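Pyridine nucleotide-disulfide oxidoreductase-like protein (Myceliophthora thermophila, PDB 5MQ6) catalyses the FAD- and NADPH-dependent Baeyer-Villiger oxidation of ketones, particularly bulky polycyclic ones, inserting one oxygen atom beside the carbonyl to give esters or lactones. Local coordinates at residues L161-A164 with Y165-A168; Q348-M351 with V352-G355; R400-T403 with D404-V407; G501-L504 with D505-W508. All coordinates share one frame; numbering follows the deposited sequence.

Contact 1. Residues L161-A164 with Y165-A168; sequences LEHA and YRIA
Glu162 OE1 is gripped by two donors: Arg166 NH2 forms a salt bridge to it at 3.1 Å, and a water donates to it at 2.7 Å. The same water accepts from Arg166 NH1, so that water, carboxylate oxygen and guanidinium form a closed ring with the ion pair. Carboxylate and guanidinium stand almost perpendicular, 85° apart, with the arginine nitrogen lifted out of the carboxylate plane while OE1 stays close to the plane of the guanidinium. Arg166 reaches back along its own helix because its chain bends at chi3 (-53°). That bend also sets Arg166 NH1 at the edge of the His163 ring, in its plane, where it donates to His163 ND1 at 3.2 Å. These are i to i+4 and i to i+3 pairings on the alpha-helix 157-170, which packs through Ala164 and Ile167 against helix 88-99, whose start overlaps what is probably the Rossmann-type GxGxxG turn at the FAD. His163 is pinned at its other nitrogen by a bond between NE2 and Pro141 O, and Ile167 CG1 lies over one ring face, 4.2 Å above the plane and offset toward the rim. On another flank Leu161 CD1 meets Tyr165 CE1 at 4.1 Å, and Tyr165 OH bonds to Phe118 N.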
ATOM      1  N   LEU A 161      11.723  -9.419  -5.032  1.00 22.64           N
ATOM      2  CA  LEU A 161      11.128 -10.169  -6.112  1.00 23.95           C
ATOM      3  C   LEU A 161      11.577 -11.664  -6.108  1.00 24.32           C
ATOM      4  O   LEU A 161      10.734 -12.618  -6.227  1.00 19.50           O
ATOM      5  CB  LEU A 161      11.421  -9.455  -7.407  1.00 22.42           C
ATOM      6  CG  LEU A 161      10.996 -10.131  -8.700  1.00 24.76           C
ATOM      7  CD1 LEU A 161       9.482 -10.233  -8.695  1.00 26.68           C
ATOM      8  CD2 LEU A 161      11.359  -9.253  -9.915  1.00 25.77           C
ATOM      9  N   GLU A 162      12.874 -11.878  -5.899  1.00 20.50           N
ATOM     10  CA  GLU A 162      13.370 -13.221  -5.848  1.00 23.39           C
ATOM     11  C   GLU A 162      12.684 -14.019  -4.690  1.00 26.29           C
ATOM     12  O   GLU A 162      12.400 -15.205  -4.819  1.00 22.89           O
ATOM     13  CB  GLU A 162      14.905 -13.208  -5.768  1.00 26.85           C
ATOM     14  CG  GLU A 162      15.550 -14.520  -5.310  1.00 27.88           C
ATOM     15  CD  GLU A 162      17.059 -14.339  -5.039  1.00 39.11           C
ATOM     16  OE1 GLU A 162      17.538 -14.384  -3.873  1.00 44.24           O
ATOM     17  OE2 GLU A 162      17.785 -14.095  -6.002  1.00 36.68           O
ATOM     18  N   HIS A 163      12.400 -13.359  -3.572  1.00 23.80           N
ATOM     19  CA  HIS A 163      11.764 -14.031  -2.467  1.00 22.56           C
ATOM     20  C   HIS A 163      10.321 -14.473  -2.793  1.00 20.72           C
ATOM     21  O   HIS A 163       9.914 -15.578  -2.371  1.00 21.33           O
ATOM     22  CB  HIS A 163      11.794 -13.200  -1.241  1.00 20.21           C
ATOM     23  CG  HIS A 163      11.280 -13.902  -0.034  1.00 21.17           C
ATOM     24  ND1 HIS A 163      11.899 -15.023   0.505  1.00 26.19           N
ATOM     25  CD2 HIS A 163      10.258 -13.601   0.801  1.00 18.27           C
ATOM     26  CE1 HIS A 163      11.280 -15.385   1.613  1.00 20.83           C
ATOM     27  NE2 HIS A 163      10.294 -14.529   1.831  1.00 21.34           N
ATOM     28  N   ALA A 164       9.599 -13.616  -3.496  1.00 18.44           N
ATOM     29  CA  ALA A 164       8.300 -13.968  -4.053  1.00 20.14           C
ATOM     30  C   ALA A 164       8.392 -15.262  -4.896  1.00 22.51           C
ATOM     31  O   ALA A 164       7.584 -16.196  -4.735  1.00 23.14           O
ATOM     32  CB  ALA A 164       7.822 -12.789  -4.933  1.00 20.30           C
ATOM     33  N   TYR A 165       9.400 -15.322  -5.759  1.00 21.68           N
ATOM     34  CA  TYR A 165       9.714 -16.545  -6.532  1.00 22.78           C
ATOM     35  C   TYR A 165      10.116 -17.694  -5.670  1.00 22.87           C
ATOM     36  O   TYR A 165       9.690 -18.821  -5.924  1.00 23.28           O
ATOM     37  CB  TYR A 165      10.724 -16.290  -7.680  1.00 22.42           C
ATOM     38  CG  TYR A 165       9.933 -15.792  -8.809  1.00 21.01           C
ATOM     39  CD1 TYR A 165       9.376 -14.506  -8.812  1.00 21.50           C
ATOM     40  CD2 TYR A 165       9.619 -16.654  -9.898  1.00 24.19           C
ATOM     41  CE1 TYR A 165       8.585 -14.033  -9.895  1.00 21.02           C
ATOM     42  CE2 TYR A 165       8.840 -16.189 -10.982  1.00 22.81           C
ATOM     43  CZ  TYR A 165       8.300 -14.896 -10.945  1.00 21.66           C
ATOM     44  OH  TYR A 165       7.440 -14.535 -11.930  1.00 23.15           O
ATOM     45  N   ARG A 166      10.864 -17.410  -4.606  1.00 22.79           N
ATOM     46  CA  ARG A 166      11.229 -18.458  -3.670  1.00 20.28           C
ATOM     47  C   ARG A 166       9.973 -19.085  -3.049  1.00 23.58           C
ATOM     48  O   ARG A 166       9.874 -20.329  -2.830  1.00 23.86           O
ATOM     49  CB  ARG A 166      12.163 -17.920  -2.592  1.00 22.26           C
ATOM     50  CG  ARG A 166      12.439 -18.882  -1.448  1.00 23.28           C
ATOM     51  CD  ARG A 166      13.519 -18.368  -0.475  1.00 29.07           C
ATOM     52  NE  ARG A 166      14.727 -18.006  -1.189  1.00 27.93           N
ATOM     53  CZ  ARG A 166      15.125 -16.791  -1.574  1.00 30.53           C
ATOM     54  NH1 ARG A 166      14.468 -15.673  -1.244  1.00 28.11           N
ATOM     55  NH2 ARG A 166      16.224 -16.718  -2.333  1.00 29.34           N
ATOM     56  N   ILE A 167       9.023 -18.231  -2.687  1.00 24.21           N
ATOM     57  CA  ILE A 167       7.799 -18.735  -2.044  1.00 20.88           C
ATOM     58  C   ILE A 167       7.018 -19.551  -3.074  1.00 20.97           C
ATOM     59  O   ILE A 167       6.591 -20.660  -2.780  1.00 20.45           O
ATOM     60  CB  ILE A 167       6.930 -17.611  -1.456  1.00 21.58           C
ATOM     61  CG1 ILE A 167       7.679 -17.006  -0.256  1.00 23.45           C
ATOM     62  CG2 ILE A 167       5.563 -18.138  -0.959  1.00 20.74           C
ATOM     63  CD1 ILE A 167       7.253 -15.626   0.111  1.00 23.89           C
ATOM     64  N   ALA A 168       6.827 -18.998  -4.260  1.00 22.52           N
ATOM     65  CA  ALA A 168       6.038 -19.722  -5.254  1.00 23.89           C
ATOM     66  C   ALA A 168       6.632 -21.074  -5.598  1.00 25.32           C
ATOM     67  O   ALA A 168       5.889 -22.072  -5.827  1.00 24.74           O
ATOM     68  CB  ALA A 168       5.900 -18.879  -6.493  1.00 24.42           C
TER
HETATM   69  O   HOH W   1      15.717 -13.309  -2.181  1.00 27.26           O

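Contact 2. Residues Q348-M351 with V352-G355; sequences QENM and VADG
The carboxamide of Asn350 is the flat group here, and Ala353 N approaches it from above: the donor stands 54° out of the carbonyl plane, so the bond to Asn350 OD1, 2.8 Å long, does not follow a lone pair. Ala353 CA lies 3.6 Å from Asn350 CG, and ND2 is engaged by Thr357 OG1. The motif is a tight turn closed by a side chain, in which Asn350 OD1 takes the amide three residues ahead, as an N-cap residue does, although no regular helix follows. Met351 and Val352 have helical backbone angles, and Ala353 then swings to positive phi (54°), which ends the turn; the CA atoms of Asn350 and Ala353 are 5.3 Å apart. With CG anti to N (chi1 -177°), the amide is directed forward over the turn. A water donates to Asn350 OD1 at 2.9 Å and accepts from Val352 N, bridging side chain and backbone at the side of the turn. Were Asn350 an alanine, Ala353 N and the water would probably lose their shared acceptor, leaving the turn less well fixed. The loop, between helices 328-340 and 363-366, is tied back to the first of these by Asn335, which bonds to Glu349 O and Met351 N. Beside the amide, the methyl CB of Ala353 rests 3.7 Å from Asn350 O.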
ATOM      1  N   GLN A 348      11.381  -2.742  27.622  1.00 43.30           N
ATOM      2  CA  GLN A 348      11.404  -3.777  26.565  1.00 37.19           C
ATOM      3  C   GLN A 348      12.587  -3.566  25.640  1.00 26.19           C
ATOM      4  O   GLN A 348      13.059  -2.436  25.432  1.00 32.10           O
ATOM      5  CB  GLN A 348      10.129  -3.827  25.735  1.00 39.77           C
ATOM      6  CG  GLN A 348       9.889  -2.701  24.750  1.00 40.60           C
ATOM      7  CD  GLN A 348       8.649  -2.981  23.881  1.00 42.79           C
ATOM      8  OE1 GLN A 348       7.590  -3.399  24.372  1.00 47.21           O
ATOM      9  NE2 GLN A 348       8.781  -2.758  22.609  1.00 31.44           N
ATOM     10  N   GLU A 349      13.070  -4.667  25.092  1.00 25.56           N
ATOM     11  CA  GLU A 349      14.077  -4.627  24.011  1.00 28.27           C
ATOM     12  C   GLU A 349      13.437  -3.946  22.795  1.00 29.48           C
ATOM     13  O   GLU A 349      12.276  -4.221  22.473  1.00 33.54           O
ATOM     14  CB  GLU A 349      14.497  -6.050  23.648  1.00 26.71           C
ATOM     15  CG  GLU A 349      15.551  -6.079  22.586  1.00 28.33           C
ATOM     16  CD  GLU A 349      15.914  -7.444  22.120  1.00 32.30           C
ATOM     17  OE1 GLU A 349      15.383  -8.398  22.687  1.00 35.42           O
ATOM     18  OE2 GLU A 349      16.705  -7.560  21.139  1.00 44.45           O
ATOM     19  N   ASN A 350      14.147  -3.005  22.199  1.00 28.39           N
ATOM     20  CA  ASN A 350      13.787  -2.454  20.923  1.00 27.73           C
ATOM     21  C   ASN A 350      14.511  -3.304  19.911  1.00 26.40           C
ATOM     22  O   ASN A 350      15.660  -3.089  19.581  1.00 25.82           O
ATOM     23  CB  ASN A 350      14.213  -1.003  20.839  1.00 27.90           C
ATOM     24  CG  ASN A 350      13.798  -0.381  19.578  1.00 23.61           C
ATOM     25  OD1 ASN A 350      13.451  -1.071  18.594  1.00 23.26           O
ATOM     26  ND2 ASN A 350      13.897   0.913  19.540  1.00 21.71           N
ATOM     27  N   MET A 351      13.825  -4.306  19.398  1.00 24.01           N
ATOM     28  CA  MET A 351      14.510  -5.277  18.555  1.00 24.12           C
ATOM     29  C   MET A 351      14.986  -4.662  17.240  1.00 24.06           C
ATOM     30  O   MET A 351      16.123  -4.930  16.757  1.00 21.96           O
ATOM     31  CB  MET A 351      13.556  -6.402  18.226  1.00 24.87           C
ATOM     32  CG  MET A 351      13.097  -7.175  19.417  1.00 26.76           C
ATOM     33  SD  MET A 351      12.030  -8.608  19.020  1.00 28.03           S
ATOM     34  CE  MET A 351      11.807  -9.216  20.667  1.00 31.84           C
ATOM     35  N   VAL A 352      14.123  -3.873  16.612  1.00 21.10           N
ATOM     36  CA  VAL A 352      14.460  -3.329  15.309  1.00 21.42           C
ATOM     37  C   VAL A 352      15.374  -2.142  15.399  1.00 22.78           C
ATOM     38  O   VAL A 352      16.338  -2.013  14.546  1.00 22.04           O
ATOM     39  CB  VAL A 352      13.195  -3.020  14.459  1.00 20.65           C
ATOM     40  CG1 VAL A 352      13.620  -2.499  13.106  1.00 21.74           C
ATOM     41  CG2 VAL A 352      12.380  -4.299  14.244  1.00 18.87           C
ATOM     42  N   ALA A 353      15.050  -1.247  16.339  1.00 22.88           N
ATOM     43  CA  ALA A 353      15.938  -0.108  16.671  1.00 24.58           C
ATOM     44  C   ALA A 353      16.337   0.741  15.477  1.00 26.18           C
ATOM     45  O   ALA A 353      17.517   1.075  15.267  1.00 23.62           O
ATOM     46  CB  ALA A 353      17.209  -0.609  17.375  1.00 23.05           C
ATOM     47  N   ASP A 354      15.360   1.078  14.661  1.00 24.34           N
ATOM     48  CA  ASP A 354      15.607   1.968  13.581  1.00 22.38           C
ATOM     49  C   ASP A 354      14.694   3.158  13.688  1.00 19.03           C
ATOM     50  O   ASP A 354      14.036   3.357  14.713  1.00 20.95           O
ATOM     51  CB  ASP A 354      15.532   1.184  12.244  1.00 25.79           C
ATOM     52  CG  ASP A 354      14.098   0.916  11.764  1.00 24.71           C
ATOM     53  OD1 ASP A 354      13.134   1.233  12.471  1.00 21.82           O
ATOM     54  OD2 ASP A 354      13.975   0.379  10.647  1.00 21.79           O
ATOM     55  N   GLY A 355      14.636   3.953  12.628  1.00 18.89           N
ATOM     56  CA  GLY A 355      13.921   5.185  12.650  1.00 20.24           C
ATOM     57  C   GLY A 355      12.431   5.114  12.866  1.00 23.26           C
ATOM     58  O   GLY A 355      11.864   6.095  13.286  1.00 21.35           O
TER
HETATM   59  O   HOH W   2      11.509  -2.778  17.334  1.00 19.04           O

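Contact 3. Residues R400-T403 with D404-V407; sequences RART and DSIV
The last turn of the long helix 378-406 carries this contact, where Arg402 and Ile406, four residues apart, share one flank. Ile406 CD1 sits over the centre of the Arg402 guanidinium, 3.9 Å above its plane, and also touches Arg402 CG at 3.7 Å. The apolar tip therefore covers a face of the flat cation, while NH2 still donates to the backbone oxygens of Ser430 and Val305. Leu434 of helix 433-436 packs on both side chains. Arg402 O is doubly used, taking Ile406 N at 3.1 Å and Ser405 OG at 2.6 Å. The serine hydroxyl can fold back onto the preceding turn because chi1 (67°) places OG between its own N and carbonyl carbon. Such a return of a serine side chain to a carbonyl three residues earlier is a familiar way of holding a hydroxyl on an alpha-helix. At the C-terminal end the hydrogen bonding forks: Thr403 O accepts from Ile406 N at 3.3 Å, the donor well above the carbonyl plane, and from Val407 N at 3.1 Å, straighter and almost collinear with the C=O. Val407 is the first residue to leave helical angles, and its side chain turns to helix 410-416, meeting Thr412, Ala413 and Leu416. Asp404, on a different flank, pairs with Lys417 through OD2.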
ATOM      1  N   ARG A 400      13.235  18.256  11.100  1.00 18.97           N
ATOM      2  CA  ARG A 400      13.564  19.562  10.491  1.00 22.28           C
ATOM      3  C   ARG A 400      14.992  20.000  10.747  1.00 22.91           C
ATOM      4  O   ARG A 400      15.660  20.592   9.877  1.00 24.97           O
ATOM      5  CB  ARG A 400      12.642  20.630  11.016  1.00 24.72           C
ATOM      6  CG  ARG A 400      11.194  20.685  10.451  1.00 25.55           C
ATOM      7  CD  ARG A 400      10.338  21.591  11.403  1.00 25.96           C
ATOM      8  NE  ARG A 400       9.129  20.951  11.389  1.00 34.38           N
ATOM      9  CZ  ARG A 400       8.289  20.571  12.314  1.00 33.92           C
ATOM     10  NH1 ARG A 400       8.284  20.875  13.624  1.00 29.12           N
ATOM     11  NH2 ARG A 400       7.335  19.853  11.789  1.00 46.25           N
ATOM     12  N   ALA A 401      15.452  19.702  11.944  1.00 22.42           N
ATOM     13  CA  ALA A 401      16.830  20.037  12.323  1.00 23.30           C
ATOM     14  C   ALA A 401      17.843  19.213  11.546  1.00 24.79           C
ATOM     15  O   ALA A 401      18.921  19.724  11.168  1.00 24.93           O
ATOM     16  CB  ALA A 401      16.993  19.753  13.798  1.00 24.15           C
ATOM     17  N   ARG A 402      17.513  17.935  11.332  1.00 23.20           N
ATOM     18  CA  ARG A 402      18.359  17.058  10.558  1.00 23.45           C
ATOM     19  C   ARG A 402      18.504  17.664   9.164  1.00 22.48           C
ATOM     20  O   ARG A 402      19.618  17.744   8.587  1.00 23.00           O
ATOM     21  CB  ARG A 402      17.792  15.610  10.461  1.00 24.94           C
ATOM     22  CG  ARG A 402      18.706  14.740   9.655  1.00 28.85           C
ATOM     23  CD  ARG A 402      18.772  13.234   9.942  1.00 31.46           C
ATOM     24  NE  ARG A 402      18.218  12.698   8.812  1.00 35.52           N
ATOM     25  CZ  ARG A 402      18.704  11.975   7.834  1.00 29.76           C
ATOM     26  NH1 ARG A 402      19.778  11.260   7.833  1.00 34.20           N
ATOM     27  NH2 ARG A 402      17.865  11.834   6.882  1.00 29.85           N
ATOM     28  N   THR A 403      17.398  18.120   8.620  1.00 20.50           N
ATOM     29  CA  THR A 403      17.384  18.709   7.276  1.00 25.90           C
ATOM     30  C   THR A 403      18.215  19.971   7.291  1.00 27.74           C
ATOM     31  O   THR A 403      19.053  20.172   6.429  1.00 26.83           O
ATOM     32  CB  THR A 403      15.922  19.019   6.840  1.00 25.25           C
ATOM     33  OG1 THR A 403      15.214  17.782   6.673  1.00 25.28           O
ATOM     34  CG2 THR A 403      15.843  19.775   5.564  1.00 21.85           C
ATOM     35  N   ASP A 404      17.972  20.786   8.301  1.00 26.83           N
ATOM     36  CA  ASP A 404      18.795  21.982   8.521  1.00 29.73           C
ATOM     37  C   ASP A 404      20.311  21.726   8.506  1.00 24.64           C
ATOM     38  O   ASP A 404      21.041  22.420   7.814  1.00 27.51           O
ATOM     39  CB  ASP A 404      18.277  22.762   9.743  1.00 28.98           C
ATOM     40  CG  ASP A 404      17.596  24.005   9.302  1.00 42.86           C
ATOM     41  OD1 ASP A 404      18.313  24.896   8.901  1.00 54.63           O
ATOM     42  OD2 ASP A 404      16.370  24.122   9.232  1.00 51.97           O
ATOM     43  N   SER A 405      20.744  20.681   9.165  1.00 25.61           N
ATOM     44  CA  SER A 405      22.159  20.336   9.258  1.00 29.65           C
ATOM     45  C   SER A 405      22.789  19.787   7.980  1.00 32.39           C
ATOM     46  O   SER A 405      23.937  19.954   7.770  1.00 26.35           O
ATOM     47  CB  SER A 405      22.345  19.312  10.390  1.00 30.48           C
ATOM     48  OG  SER A 405      21.734  18.027  10.086  1.00 25.79           O
ATOM     49  N   ILE A 406      22.039  19.097   7.137  1.00 34.10           N
ATOM     50  CA  ILE A 406      22.619  18.425   5.973  1.00 29.52           C
ATOM     51  C   ILE A 406      22.653  19.368   4.783  1.00 24.27           C
ATOM     52  O   ILE A 406      23.601  19.412   4.036  1.00 29.05           O
ATOM     53  CB  ILE A 406      21.786  17.172   5.630  1.00 31.84           C
ATOM     54  CG1 ILE A 406      22.044  16.069   6.665  1.00 32.34           C
ATOM     55  CG2 ILE A 406      22.058  16.690   4.198  1.00 33.27           C
ATOM     56  CD1 ILE A 406      20.922  15.041   6.708  1.00 37.50           C
ATOM     57  N   VAL A 407      21.598  20.112   4.581  1.00 25.00           N
ATOM     58  CA  VAL A 407      21.434  20.835   3.360  1.00 29.33           C
ATOM     59  C   VAL A 407      22.104  22.206   3.496  1.00 33.68           C
ATOM     60  O   VAL A 407      21.622  23.083   4.239  1.00 33.04           O
ATOM     61  CB  VAL A 407      19.963  21.002   3.039  1.00 32.00           C
ATOM     62  CG1 VAL A 407      19.812  21.892   1.797  1.00 34.54           C
ATOM     63  CG2 VAL A 407      19.347  19.602   2.778  1.00 29.82           C
TER

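Contact 4. Residues G501-L504 with D505-W508; sequences GKSL and DDKW
Ser503 CB lies 3.2 Å from Asp506 OD2, at the border between loop and helix. One bond further out, Ser503 OG accepts from Asp506 N at 3.2 Å in a nearly straight bond (N-H...O 173°), and the amide of Asp505 is also close by. With OG anti to N (chi1 163°), the hydroxyl oxygen lies over the first turn of helix 504-511, which makes Ser503 its N-cap. The carbonyl of the same residue continues the pattern: Ser503 O receives Lys507 N at 3.0 Å. A valine in place of Ser503 would remove the capping oxygen, and Asp506 N is likely to be left without its mate at the helix start. The carboxylates of Asp505 and Asp506, in this first turn, may also interact favourably with the positive end of the helix dipole, although Asp505 OD1 is also bonded to Ser487 OG. Further round, the two lysines cross, Lys502 CE touching Lys507 CD at 3.8 Å. Their ammonium groups stay 4.7 Å apart, Lys502 NZ to Lys507 NZ; a water accepts from Lys502 NZ at 2.9 Å and weakly from Lys507 NZ, and Glu576 offers Lys507 a countercharge that may temper the repulsion. Towards the interior, Leu504 CD1 approaches the Trp508 ring at CE3, 4.3 Å away. Both residues pack on Pro488 of helix 488-492, while Leu504 also lies on Ile496 of strand 495-497 and bonds to it through the backbone, so the helix start is fastened to the strand that precedes it.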
ATOM      1  N   GLY A 501     -27.956 -10.410  -7.613  1.00 27.62           N
ATOM      2  CA  GLY A 501     -27.267  -9.406  -8.435  1.00 29.68           C
ATOM      3  C   GLY A 501     -26.886  -8.085  -7.769  1.00 30.40           C
ATOM      4  O   GLY A 501     -26.418  -7.160  -8.458  1.00 33.21           O
ATOM      5  N   LYS A 502     -27.072  -7.982  -6.444  1.00 30.63           N
ATOM      6  CA  LYS A 502     -26.638  -6.821  -5.649  1.00 30.51           C
ATOM      7  C   LYS A 502     -25.098  -6.456  -5.774  1.00 31.29           C
ATOM      8  O   LYS A 502     -24.197  -7.296  -5.539  1.00 25.36           O
ATOM      9  CB  LYS A 502     -26.913  -7.124  -4.192  1.00 39.92           C
ATOM     10  CG  LYS A 502     -27.020  -5.887  -3.315  1.00 53.01           C
ATOM     11  CD  LYS A 502     -27.583  -6.163  -1.908  1.00 66.16           C
ATOM     12  CE  LYS A 502     -26.484  -6.480  -0.883  1.00 70.69           C
ATOM     13  NZ  LYS A 502     -26.923  -7.382   0.224  1.00 65.25           N
ATOM     14  N   SER A 503     -24.829  -5.189  -6.096  1.00 25.87           N
ATOM     15  CA  SER A 503     -23.482  -4.666  -6.258  1.00 25.59           C
ATOM     16  C   SER A 503     -22.817  -4.331  -4.929  1.00 27.04           C
ATOM     17  O   SER A 503     -23.356  -3.561  -4.099  1.00 26.70           O
ATOM     18  CB  SER A 503     -23.478  -3.406  -7.097  1.00 24.47           C
ATOM     19  OG  SER A 503     -22.204  -2.787  -6.846  1.00 22.45           O
ATOM     20  N   LEU A 504     -21.626  -4.854  -4.726  1.00 24.29           N
ATOM     21  CA  LEU A 504     -20.933  -4.586  -3.448  1.00 24.98           C
ATOM     22  C   LEU A 504     -20.772  -3.073  -3.279  1.00 26.25           C
ATOM     23  O   LEU A 504     -21.009  -2.501  -2.183  1.00 23.39           O
ATOM     24  CB  LEU A 504     -19.565  -5.300  -3.373  1.00 23.62           C
ATOM     25  CG  LEU A 504     -18.785  -5.119  -2.054  1.00 23.59           C
ATOM     26  CD1 LEU A 504     -19.620  -5.540  -0.856  1.00 23.65           C
ATOM     27  CD2 LEU A 504     -17.496  -5.890  -2.063  1.00 23.78           C
ATOM     28  N   ASP A 505     -20.379  -2.429  -4.370  1.00 25.10           N
ATOM     29  CA  ASP A 505     -20.051  -1.026  -4.262  1.00 29.58           C
ATOM     30  C   ASP A 505     -21.282  -0.172  -4.021  1.00 24.48           C
ATOM     31  O   ASP A 505     -21.251   0.778  -3.288  1.00 26.88           O
ATOM     32  CB  ASP A 505     -19.258  -0.510  -5.468  1.00 32.69           C
ATOM     33  CG  ASP A 505     -18.671   0.855  -5.201  1.00 34.76           C
ATOM     34  OD1 ASP A 505     -17.981   1.035  -4.164  1.00 33.62           O
ATOM     35  OD2 ASP A 505     -18.976   1.763  -5.998  1.00 36.19           O
ATOM     36  N   ASP A 506     -22.375  -0.511  -4.641  1.00 29.10           N
ATOM     37  CA  ASP A 506     -23.613   0.227  -4.380  1.00 30.03           C
ATOM     38  C   ASP A 506     -24.015   0.085  -2.927  1.00 29.68           C
ATOM     39  O   ASP A 506     -24.310   1.081  -2.268  1.00 25.65           O
ATOM     40  CB  ASP A 506     -24.716  -0.235  -5.288  1.00 31.85           C
ATOM     41  CG  ASP A 506     -24.416   0.050  -6.766  1.00 31.03           C
ATOM     42  OD1 ASP A 506     -23.613   0.959  -7.097  1.00 39.06           O
ATOM     43  OD2 ASP A 506     -24.990  -0.668  -7.617  1.00 45.11           O
ATOM     44  N   LYS A 507     -23.957  -1.137  -2.386  1.00 29.46           N
ATOM     45  CA  LYS A 507     -24.191  -1.300  -0.926  1.00 24.99           C
ATOM     46  C   LYS A 507     -23.257  -0.380  -0.115  1.00 23.33           C
ATOM     47  O   LYS A 507     -23.681   0.359   0.782  1.00 21.89           O
ATOM     48  CB  LYS A 507     -23.948  -2.739  -0.519  1.00 26.37           C
ATOM     49  CG  LYS A 507     -24.318  -3.110   0.914  1.00 25.12           C
ATOM     50  CD  LYS A 507     -23.947  -4.541   1.235  1.00 23.09           C
ATOM     51  CE  LYS A 507     -23.958  -4.793   2.738  1.00 21.65           C
ATOM     52  NZ  LYS A 507     -23.421  -6.145   3.100  1.00 21.37           N
ATOM     53  N   TRP A 508     -21.974  -0.426  -0.425  1.00 23.33           N
ATOM     54  CA  TRP A 508     -20.984   0.336   0.300  1.00 23.62           C
ATOM     55  C   TRP A 508     -21.283   1.847   0.289  1.00 24.38           C
ATOM     56  O   TRP A 508     -21.176   2.516   1.292  1.00 28.06           O
ATOM     57  CB  TRP A 508     -19.634   0.171  -0.402  1.00 26.36           C
ATOM     58  CG  TRP A 508     -18.509   0.275   0.523  1.00 25.41           C
ATOM     59  CD1 TRP A 508     -17.746   1.368   0.779  1.00 25.88           C
ATOM     60  CD2 TRP A 508     -17.990  -0.799   1.329  1.00 23.22           C
ATOM     61  NE1 TRP A 508     -16.754   1.042   1.685  1.00 24.33           N
ATOM     62  CE2 TRP A 508     -16.863  -0.286   2.016  1.00 20.91           C
ATOM     63  CE3 TRP A 508     -18.325  -2.147   1.475  1.00 22.95           C
ATOM     64  CZ2 TRP A 508     -16.122  -1.040   2.849  1.00 18.91           C
ATOM     65  CZ3 TRP A 508     -17.551  -2.910   2.333  1.00 23.60           C
ATOM     66  CH2 TRP A 508     -16.485  -2.368   2.993  1.00 19.73           C
TER
HETATM   67  O   HOH W   3     -26.532  -6.882   3.090  1.00 30.61           O

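Overall arrangement
Along the chain the four contacts follow in series, each within eight consecutive residues; none nests in or crosses another, and none closes a long loop. Contact 1 comes first, within helix 157-170 of the FAD-binding part. Contact 2 shapes the loop joining helices 328-340 and 363-366. Contact 3 ends helix 378-406, where the chain turns towards helix 410-416, and its nearest atoms are about 9 Å from those of contact 2 without touching. Contact 4 starts helix 504-511 just after strand 495-497. It lies across the centre of the chain from contacts 2 and 3, its centre about 50 Å from that of contact 3.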